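PDB 5XNE: alpha-acetolactate decarboxylase from Bacillus subtilis subsp. subtilis str. 168, which catalyses the decarboxylation of (2S)-2-acetolactate to (R)-acetoin, a step on the route from pyruvate to (R,R)-butane-2,3-diol. Local coordinates for residues S8-L13 with V134-A139; S74-T79 with V156-P161; M102-N107 with I199-N204. All coordinates share one frame; numbering follows the deposited sequence.

Contact 1 (S8-L13 with V134-A139)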
loop_
_atom_site.group_PDB
_atom_site.type_symbol
_atom_site.label_atom_id
_atom_site.label_comp_id
_atom_site.label_asym_id
_atom_site.label_seq_id
_atom_site.Cartn_x
_atom_site.Cartn_y
_atom_site.Cartn_z
ATOM N N SER B 8 -4.504 -5.403 -7.435
ATOM C CA SER B 8 -3.548 -6.413 -6.955
ATOM C C SER B 8 -2.113 -5.888 -6.811
ATOM O O SER B 8 -1.887 -4.666 -6.793
ATOM C CB SER B 8 -3.563 -7.646 -7.875
ATOM O OG SER B 8 -2.975 -8.771 -7.224
ATOM N N THR B 9 -1.152 -6.801 -6.673
ATOM C CA THR B 9 0.219 -6.407 -6.351
ATOM C C THR B 9 1.241 -6.902 -7.354
ATOM O O THR B 9 1.073 -7.952 -7.994
ATOM C CB THR B 9 0.668 -6.920 -4.953
ATOM O OG1 THR B 9 0.955 -8.330 -5.021
ATOM C CG2 THR B 9 -0.403 -6.645 -3.908
ATOM N N MET B 10 2.335 -6.158 -7.464
ATOM C CA MET B 10 3.416 -6.555 -8.345
ATOM C C MET B 10 4.048 -7.853 -7.859
ATOM O O MET B 10 4.448 -8.689 -8.666
ATOM C CB MET B 10 4.480 -5.448 -8.439
ATOM C CG MET B 10 5.596 -5.761 -9.402
ATOM S SD MET B 10 4.986 -5.847 -11.099
ATOM C CE MET B 10 6.454 -6.402 -11.957
ATOM N N THR B 11 4.109 -8.041 -6.548
ATOM C CA THR B 11 4.716 -9.275 -6.059
ATOM C C THR B 11 3.876 -10.513 -6.395
ATOM O O THR B 11 4.435 -11.608 -6.537
ATOM C CB THR B 11 4.969 -9.224 -4.566
ATOM O OG1 THR B 11 3.742 -8.962 -3.879
ATOM C CG2 THR B 11 6.015 -8.135 -4.244
ATOM N N SER B 12 2.558 -10.363 -6.545
ATOM C CA SER B 12 1.744 -11.498 -7.005
ATOM C C SER B 12 2.059 -11.824 -8.459
ATOM O O SER B 12 2.149 -13.008 -8.844
ATOM C CB SER B 12 0.243 -11.218 -6.809
ATOM O OG SER B 12 -0.560 -12.347 -7.178
ATOM N N LEU B 13 2.249 -10.787 -9.273
ATOM C CA LEU B 13 2.674 -10.989 -10.644
ATOM C C LEU B 13 4.043 -11.691 -10.699
ATOM O O LEU B 13 4.237 -12.626 -11.484
ATOM C CB LEU B 13 2.713 -9.647 -11.388
ATOM C CG LEU B 13 2.384 -9.635 -12.876
ATOM C CD1 LEU B 13 0.956 -10.106 -13.172
ATOM C CD2 LEU B 13 2.650 -8.246 -13.452
ATOM N N VAL B 134 5.122 -19.838 -15.135
ATOM C CA VAL B 134 6.430 -19.673 -14.512
ATOM C C VAL B 134 6.533 -18.290 -13.859
ATOM O O VAL B 134 5.734 -17.398 -14.175
ATOM C CB VAL B 134 7.559 -19.868 -15.545
ATOM C CG1 VAL B 134 7.406 -21.234 -16.209
ATOM C CG2 VAL B 134 7.552 -18.759 -16.595
ATOM N N PRO B 135 7.497 -18.102 -12.939
ATOM C CA PRO B 135 7.648 -16.779 -12.320
ATOM C C PRO B 135 7.987 -15.718 -13.360
ATOM O O PRO B 135 8.521 -16.038 -14.434
ATOM C CB PRO B 135 8.807 -16.972 -11.337
ATOM C CG PRO B 135 8.822 -18.440 -11.061
ATOM C CD PRO B 135 8.420 -19.087 -12.349
ATOM N N MET B 136 7.682 -14.464 -13.049
ATOM C CA MET B 136 7.815 -13.412 -14.052
ATOM C C MET B 136 9.250 -13.196 -14.518
ATOM O O MET B 136 9.462 -12.841 -15.672
ATOM C CB MET B 136 7.246 -12.095 -13.531
ATOM C CG MET B 136 7.025 -11.097 -14.645
ATOM S SD MET B 136 6.180 -9.619 -14.065
ATOM C CE MET B 136 6.242 -8.612 -15.563
ATOM N N VAL B 137 10.223 -13.418 -13.637
ATOM C CA VAL B 137 11.629 -13.279 -14.025
ATOM C C VAL B 137 11.958 -14.229 -15.176
ATOM O O VAL B 137 12.719 -13.880 -16.084
ATOM C CB VAL B 137 12.571 -13.532 -12.830
ATOM C CG1 VAL B 137 14.003 -13.792 -13.307
ATOM C CG2 VAL B 137 12.541 -12.344 -11.886
ATOM N N GLU B 138 11.346 -15.410 -15.168
ATOM C CA GLU B 138 11.530 -16.359 -16.264
ATOM C C GLU B 138 10.686 -15.988 -17.469
ATOM O O GLU B 138 11.129 -16.113 -18.611
ATOM C CB GLU B 138 11.188 -17.785 -15.811
ATOM C CG GLU B 138 12.004 -18.261 -14.622
ATOM C CD GLU B 138 13.507 -18.121 -14.835
ATOM O OE1 GLU B 138 13.975 -18.292 -15.985
ATOM O OE2 GLU B 138 14.219 -17.837 -13.844
ATOM N N ALA B 139 9.463 -15.532 -17.212
ATOM C CA ALA B 139 8.521 -15.254 -18.285
ATOM C C ALA B 139 8.982 -14.109 -19.197
ATOM O O ALA B 139 8.667 -14.107 -20.389
ATOM C CB ALA B 139 7.137 -14.943 -17.706
#

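Contact 2 (S74-T79 with V156-P161)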
loop_
_atom_site.group_PDB
_atom_site.type_symbol
_atom_site.label_atom_id
_atom_site.label_comp_id
_atom_site.label_asym_id
_atom_site.label_seq_id
_atom_site.Cartn_x
_atom_site.Cartn_y
_atom_site.Cartn_z
ATOM N N SER B 74 -3.316 -0.279 -12.872
ATOM C CA SER B 74 -3.420 0.914 -12.037
ATOM C C SER B 74 -4.232 1.956 -12.813
ATOM O O SER B 74 -3.954 2.170 -13.993
ATOM C CB SER B 74 -2.030 1.485 -11.701
ATOM O OG SER B 74 -1.123 0.504 -11.214
ATOM N N PHE B 75 -5.183 2.609 -12.147
ATOM C CA PHE B 75 -6.054 3.604 -12.805
ATOM C C PHE B 75 -6.192 4.871 -11.996
ATOM O O PHE B 75 -6.048 4.861 -10.774
ATOM C CB PHE B 75 -7.452 3.037 -13.035
ATOM C CG PHE B 75 -7.459 1.777 -13.817
ATOM C CD1 PHE B 75 -7.308 1.801 -15.195
ATOM C CD2 PHE B 75 -7.618 0.559 -13.173
ATOM C CE1 PHE B 75 -7.295 0.622 -15.929
ATOM C CE2 PHE B 75 -7.606 -0.624 -13.900
ATOM C CZ PHE B 75 -7.455 -0.591 -15.275
ATOM N N THR B 76 -6.512 5.967 -12.680
ATOM C CA THR B 76 -6.916 7.168 -11.972
ATOM C C THR B 76 -7.766 8.011 -12.891
ATOM O O THR B 76 -7.788 7.785 -14.110
ATOM C CB THR B 76 -5.707 7.977 -11.481
ATOM O OG1 THR B 76 -6.126 8.886 -10.459
ATOM C CG2 THR B 76 -5.078 8.756 -12.623
ATOM N N PHE B 77 -8.467 8.973 -12.304
ATOM C CA PHE B 77 -9.114 10.003 -13.099
ATOM C C PHE B 77 -8.126 11.153 -13.183
ATOM O O PHE B 77 -7.868 11.853 -12.191
ATOM C CB PHE B 77 -10.450 10.436 -12.481
ATOM C CG PHE B 77 -11.543 9.431 -12.667
ATOM C CD1 PHE B 77 -12.115 9.233 -13.922
ATOM C CD2 PHE B 77 -11.976 8.655 -11.602
ATOM C CE1 PHE B 77 -13.118 8.290 -14.103
ATOM C CE2 PHE B 77 -12.980 7.709 -11.774
ATOM C CZ PHE B 77 -13.548 7.523 -13.016
ATOM N N PHE B 78 -7.546 11.308 -14.366
ATOM C CA PHE B 78 -6.448 12.229 -14.578
ATOM C C PHE B 78 -6.949 13.665 -14.548
ATOM O O PHE B 78 -7.952 13.992 -15.183
ATOM C CB PHE B 78 -5.756 11.927 -15.900
ATOM C CG PHE B 78 -4.437 12.622 -16.072
ATOM C CD1 PHE B 78 -4.374 13.946 -16.496
ATOM C CD2 PHE B 78 -3.249 11.944 -15.833
ATOM C CE1 PHE B 78 -3.153 14.580 -16.652
ATOM C CE2 PHE B 78 -2.028 12.565 -15.990
ATOM C CZ PHE B 78 -1.972 13.889 -16.410
ATOM N N THR B 79 -6.245 14.505 -13.797
ATOM C CA THR B 79 -6.533 15.936 -13.760
ATOM C C THR B 79 -5.236 16.672 -14.045
ATOM O O THR B 79 -4.199 16.341 -13.491
ATOM C CB THR B 79 -7.108 16.375 -12.404
ATOM O OG1 THR B 79 -6.124 16.178 -11.384
ATOM C CG2 THR B 79 -8.348 15.562 -12.064
ATOM N N VAL B 156 2.761 7.290 -20.962
ATOM C CA VAL B 156 1.820 7.473 -19.878
ATOM C C VAL B 156 2.075 6.450 -18.770
ATOM O O VAL B 156 2.368 5.279 -19.041
ATOM C CB VAL B 156 0.418 7.345 -20.431
ATOM C CG1 VAL B 156 0.416 6.214 -21.269
ATOM C CG2 VAL B 156 -0.530 6.991 -19.419
ATOM N N GLY B 157 1.971 6.896 -17.525
ATOM C CA GLY B 157 2.159 5.975 -16.416
ATOM C C GLY B 157 2.126 6.688 -15.095
ATOM O O GLY B 157 1.449 7.705 -14.940
ATOM N N PHE B 158 2.856 6.135 -14.128
ATOM C CA PHE B 158 2.755 6.594 -12.751
ATOM C C PHE B 158 4.115 6.718 -12.101
ATOM O O PHE B 158 5.047 5.978 -12.422
ATOM C CB PHE B 158 1.896 5.635 -11.923
ATOM C CG PHE B 158 0.469 5.546 -12.384
ATOM C CD1 PHE B 158 -0.465 6.481 -11.964
ATOM C CD2 PHE B 158 0.064 4.528 -13.236
ATOM C CE1 PHE B 158 -1.781 6.410 -12.382
ATOM C CE2 PHE B 158 -1.258 4.451 -13.663
ATOM C CZ PHE B 158 -2.182 5.386 -13.225
ATOM N N LEU B 159 4.212 7.680 -11.187
ATOM C CA LEU B 159 5.318 7.717 -10.231
ATOM C C LEU B 159 4.812 7.218 -8.887
ATOM O O LEU B 159 3.801 7.695 -8.367
ATOM C CB LEU B 159 5.906 9.122 -10.084
ATOM C CG LEU B 159 7.203 9.098 -9.243
ATOM C CD1 LEU B 159 8.505 8.823 -10.043
ATOM C CD2 LEU B 159 7.318 10.326 -8.385
ATOM N N THR B 160 5.531 6.257 -8.323
ATOM C CA THR B 160 5.117 5.606 -7.090
ATOM C C THR B 160 6.183 5.775 -6.011
ATOM O O THR B 160 7.361 5.547 -6.278
ATOM C CB THR B 160 4.851 4.121 -7.348
ATOM O OG1 THR B 160 3.747 4.002 -8.259
ATOM C CG2 THR B 160 4.531 3.384 -6.061
ATOM N N PRO B 161 5.775 6.205 -4.803
ATOM C CA PRO B 161 6.723 6.336 -3.687
ATOM C C PRO B 161 7.354 5.014 -3.298
ATOM O O PRO B 161 6.732 3.954 -3.465
ATOM C CB PRO B 161 5.849 6.858 -2.530
ATOM C CG PRO B 161 4.659 7.439 -3.161
ATOM C CD PRO B 161 4.420 6.628 -4.423
#

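Contact 3 (M102-N107 with I199-N204)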
loop_
_atom_site.group_PDB
_atom_site.type_symbol
_atom_site.label_atom_id
_atom_site.label_comp_id
_atom_site.label_asym_id
_atom_site.label_seq_id
_atom_site.Cartn_x
_atom_site.Cartn_y
_atom_site.Cartn_z
ATOM N N MET B 102 10.911 18.528 -9.415
ATOM C CA MET B 102 9.822 19.505 -9.512
ATOM C C MET B 102 8.545 19.044 -8.788
ATOM O O MET B 102 7.637 19.837 -8.528
ATOM C CB MET B 102 9.546 19.803 -10.991
ATOM C CG MET B 102 8.088 19.845 -11.420
ATOM S SD MET B 102 7.882 20.576 -13.056
ATOM C CE MET B 102 6.099 20.479 -13.253
ATOM N N LEU B 103 8.487 17.762 -8.448
ATOM C CA LEU B 103 7.360 17.237 -7.680
ATOM C C LEU B 103 7.290 17.908 -6.315
ATOM O O LEU B 103 8.329 18.142 -5.694
ATOM C CB LEU B 103 7.492 15.731 -7.503
ATOM C CG LEU B 103 7.667 14.948 -8.801
ATOM C CD1 LEU B 103 8.225 13.599 -8.481
ATOM C CD2 LEU B 103 6.345 14.832 -9.521
ATOM N N PRO B 104 6.070 18.220 -5.848
ATOM C CA PRO B 104 5.861 18.771 -4.504
ATOM C C PRO B 104 6.441 17.848 -3.434
ATOM O O PRO B 104 6.909 18.306 -2.390
ATOM C CB PRO B 104 4.334 18.857 -4.391
ATOM C CG PRO B 104 3.856 18.942 -5.796
ATOM C CD PRO B 104 4.812 18.124 -6.608
ATOM N N SER B 105 6.424 16.550 -3.707
ATOM C CA SER B 105 6.916 15.576 -2.741
ATOM C C SER B 105 7.181 14.221 -3.393
ATOM O O SER B 105 6.404 13.769 -4.230
ATOM C CB SER B 105 5.912 15.396 -1.596
ATOM O OG SER B 105 6.287 14.323 -0.739
ATOM N N ARG B 106 8.259 13.572 -2.975
ATOM C CA ARG B 106 8.536 12.207 -3.399
ATOM C C ARG B 106 7.727 11.172 -2.613
ATOM O O ARG B 106 7.891 9.969 -2.801
ATOM C CB ARG B 106 10.021 11.917 -3.254
ATOM C CG ARG B 106 10.895 12.611 -4.280
ATOM C CD ARG B 106 11.771 11.523 -4.823
ATOM N NE ARG B 106 12.414 11.784 -6.103
ATOM C CZ ARG B 106 13.292 10.934 -6.627
ATOM N NH1 ARG B 106 13.579 9.810 -5.979
ATOM N NH2 ARG B 106 13.869 11.180 -7.786
ATOM N N ASN B 107 6.844 11.644 -1.742
ATOM C CA ASN B 107 6.067 10.753 -0.890
ATOM C C ASN B 107 4.610 10.639 -1.325
ATOM O O ASN B 107 3.797 10.043 -0.618
ATOM C CB ASN B 107 6.145 11.231 0.560
ATOM C CG ASN B 107 7.572 11.358 1.038
ATOM O OD1 ASN B 107 8.440 10.569 0.651
ATOM N ND2 ASN B 107 7.831 12.356 1.883
ATOM N N ILE B 199 0.993 16.377 -15.378
ATOM C CA ILE B 199 1.135 15.586 -14.150
ATOM C C ILE B 199 -0.092 15.766 -13.255
ATOM O O ILE B 199 -0.633 16.877 -13.117
ATOM C CB ILE B 199 2.412 15.971 -13.375
ATOM C CG1 ILE B 199 3.649 15.755 -14.250
ATOM C CG2 ILE B 199 2.544 15.160 -12.093
ATOM C CD1 ILE B 199 4.958 16.133 -13.588
ATOM N N SER B 200 -0.542 14.659 -12.657
ATOM C CA SER B 200 -1.709 14.665 -11.786
ATOM C C SER B 200 -1.316 14.089 -10.426
ATOM O O SER B 200 -0.805 12.976 -10.342
ATOM C CB SER B 200 -2.846 13.863 -12.422
ATOM O OG SER B 200 -4.057 13.996 -11.697
ATOM N N GLN B 201 -1.538 14.859 -9.364
ATOM C CA GLN B 201 -1.116 14.469 -8.020
ATOM C C GLN B 201 -2.260 13.775 -7.285
ATOM O O GLN B 201 -3.392 14.254 -7.296
ATOM C CB GLN B 201 -0.648 15.711 -7.239
ATOM C CG GLN B 201 -0.386 15.468 -5.758
ATOM C CD GLN B 201 0.037 16.741 -5.048
ATOM O OE1 GLN B 201 1.005 17.386 -5.443
ATOM N NE2 GLN B 201 -0.695 17.115 -4.007
ATOM N N LYS B 202 -1.970 12.651 -6.634
ATOM C CA LYS B 202 -3.001 11.912 -5.902
ATOM C C LYS B 202 -2.598 11.663 -4.438
ATOM O O LYS B 202 -1.442 11.306 -4.163
ATOM C CB LYS B 202 -3.297 10.578 -6.606
ATOM C CG LYS B 202 -3.880 10.726 -8.023
ATOM C CD LYS B 202 -5.148 11.569 -7.998
ATOM C CE LYS B 202 -5.772 11.718 -9.374
ATOM N NZ LYS B 202 -4.767 12.223 -10.297
ATOM N N MET B 203 -3.555 11.841 -3.517
ATOM C CA MET B 203 -3.300 11.708 -2.075
ATOM C C MET B 203 -3.777 10.386 -1.488
ATOM O O MET B 203 -3.656 10.163 -0.293
ATOM C CB MET B 203 -3.978 12.842 -1.295
ATOM C CG MET B 203 -3.590 14.232 -1.736
ATOM S SD MET B 203 -1.822 14.496 -1.553
ATOM C CE MET B 203 -1.685 14.783 0.224
ATOM N N ASN B 204 -4.362 9.532 -2.322
ATOM C CA ASN B 204 -4.854 8.235 -1.876
ATOM C C ASN B 204 -4.393 7.141 -2.814
ATOM O O ASN B 204 -4.291 7.358 -4.023
ATOM C CB ASN B 204 -6.390 8.170 -1.823
ATOM C CG ASN B 204 -6.997 9.054 -0.755
ATOM O OD1 ASN B 204 -7.339 8.591 0.348
ATOM N ND2 ASN B 204 -7.174 10.327 -1.086
#

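Contact 1 (S8-L13 with V134-A139)
L13 and M136 bring two short helices together: their CA atoms, 6.6 Å apart, are the nearest pair of the two backbones. Helix 10-14 begins after T9 at its N-cap, and helix 136-139 follows P135, which holds the same position there. The first helix start is capped by a side chain, since T9 OG1 accepts from the backbone N of S12 at 3.0 Å. In the second, A139 N bonds to P135 O at 3.0 Å. No hydrogen bond joins 8-13 to 134-139 directly, but M136 has a backbone hydrogen bond with L14, one residue beyond the first segment.

M136 carries the contact, its CB pointing toward the other helix. Its CG stands anti to the backbone N (chi1 -165°) and the chain stays extended beyond it, which carries the thioether out to M10 and L13. There M136 SD lies 3.8 Å from L13 CD2 and 3.9 Å from M10 CE, so one sulfur is touched by methyls of two residues a helical turn apart. M10 reaches it by a bend at chi2 (65°), and the M10 and M136 side chains cross at about a right angle. At the base of M136, CB rests 3.7 Å from the carbonyl oxygen of L13. Helix 225-232 covers M10 through I229 and T232.

Thioether and methyl groups make the meeting apolar, and all three touching residues are buried. The side chain of M136 is about 7 Å from the bound zinc ion, whose protein ligands are H173, H175 and H186. Such groups hold the helices by shape and dispersion, and they probably add little charge or hydrogen-bonding capacity to the neighbourhood of the metal.

Contact 2 (S74-T79 with V156-P161)
F158, S74 and T76 account for most of the surface buried here, and the F158 ring is the piece all the others touch. Strands 74-76 and 156-160 run nearly perpendicular, at 97°, with their axes 8.5 Å apart, so a single large side chain spans the gap. F158 directs its CB toward strand 74-76, and with CG anti to the carbonyl carbon of its own residue (chi1 -63°) the ring end reaches S74 and T76. S74 meets the outer part of the ring: S74 CB lies 3.6 Å from F158 CE2, and S74 O approaches F158 CE2 obliquely at 3.5 Å. T76 comes from another direction, T76 CG2 lying near the ring plane at the edge, 4.1 Å from F158 CE1.

The hydroxyls of both residues have partners on strand 3-7: S74 OG bonds to Q6 OE1, T76 OG1 to the backbone O of Q3. F33 meets the F158 ring edge-to-face, while I35 and A111 also pack on it. Were F158 an alanine, a gap would probably open between the crossing strands, with S74 CB and T76 CG2 left without their aromatic neighbour.

Within this buried interior the chemistry is divided: aromatic and aliphatic carbon fills the space between the strands, whereas the serine and threonine hydroxyls are bonded to strand 3-7, so polar groups are accommodated without a hydrogen bond across the contact.

Contact 3 (M102-N107 with I199-N204)
I199, the first residue of the strand segment, points its CB toward the 102-107 loop, and I199 CD1 lies 4.5 Å from L103 CD2. This is a loose apolar meeting of methyl groups, reached by the end of the leucine side chain.

Two residues on, Q201 again directs its CB toward the loop. Its CG is anti to the backbone N (chi1 171°), and the extended chain carries the amide to P104, the two side chains crossing obliquely. Q201 OE1 lies 3.3 Å from P104 CG and 3.8 Å from P104 CB. The carbonyl oxygen thus touches ring carbons of the proline, and no hydrogen bond joins the two segments. M82 of strand 82-86 and Y110 of strand 109-115 pack on both I199 and P104, while the backbone N of Q201 bonds to D81 OD2.

Farther along, M203 packs on P210 of the second subunit, and N204 pairs antiparallel with a strand of that subunit. The loop reaches the same interface: S105 OG accepts from the backbone N of N107 at 2.9 Å, forming an ST turn, and is also hydrogen-bonded to F216 O of the second subunit.

The whole is a loop between helix 92-100 and strand 109-115 lying against the long strand 195-208, at the place where a beta-sheet is continued across a dimer interface.

Contacts 1 and 2 are buried, whereas contact 3 is partly buried and lies farthest out, its centre about 17 Å from the chain's centre. Contacts 2 and 3 are neighbours, with centres about 10 Å apart; both use strands of the extended beta framework, and they touch through T79 OG1 and S200 OG, a probable hydrogen bond, and through L159 against L103. Contact 1 stands apart on the opposite side of the chain's centre from contact 2 and joins helices instead of strands. Chemistry follows place: thioether packing in contact 1, aromatic filling in contact 2, and mixed aliphatic and amide contacts in contact 3. Contacts 1 and 3 both touch the second subunit.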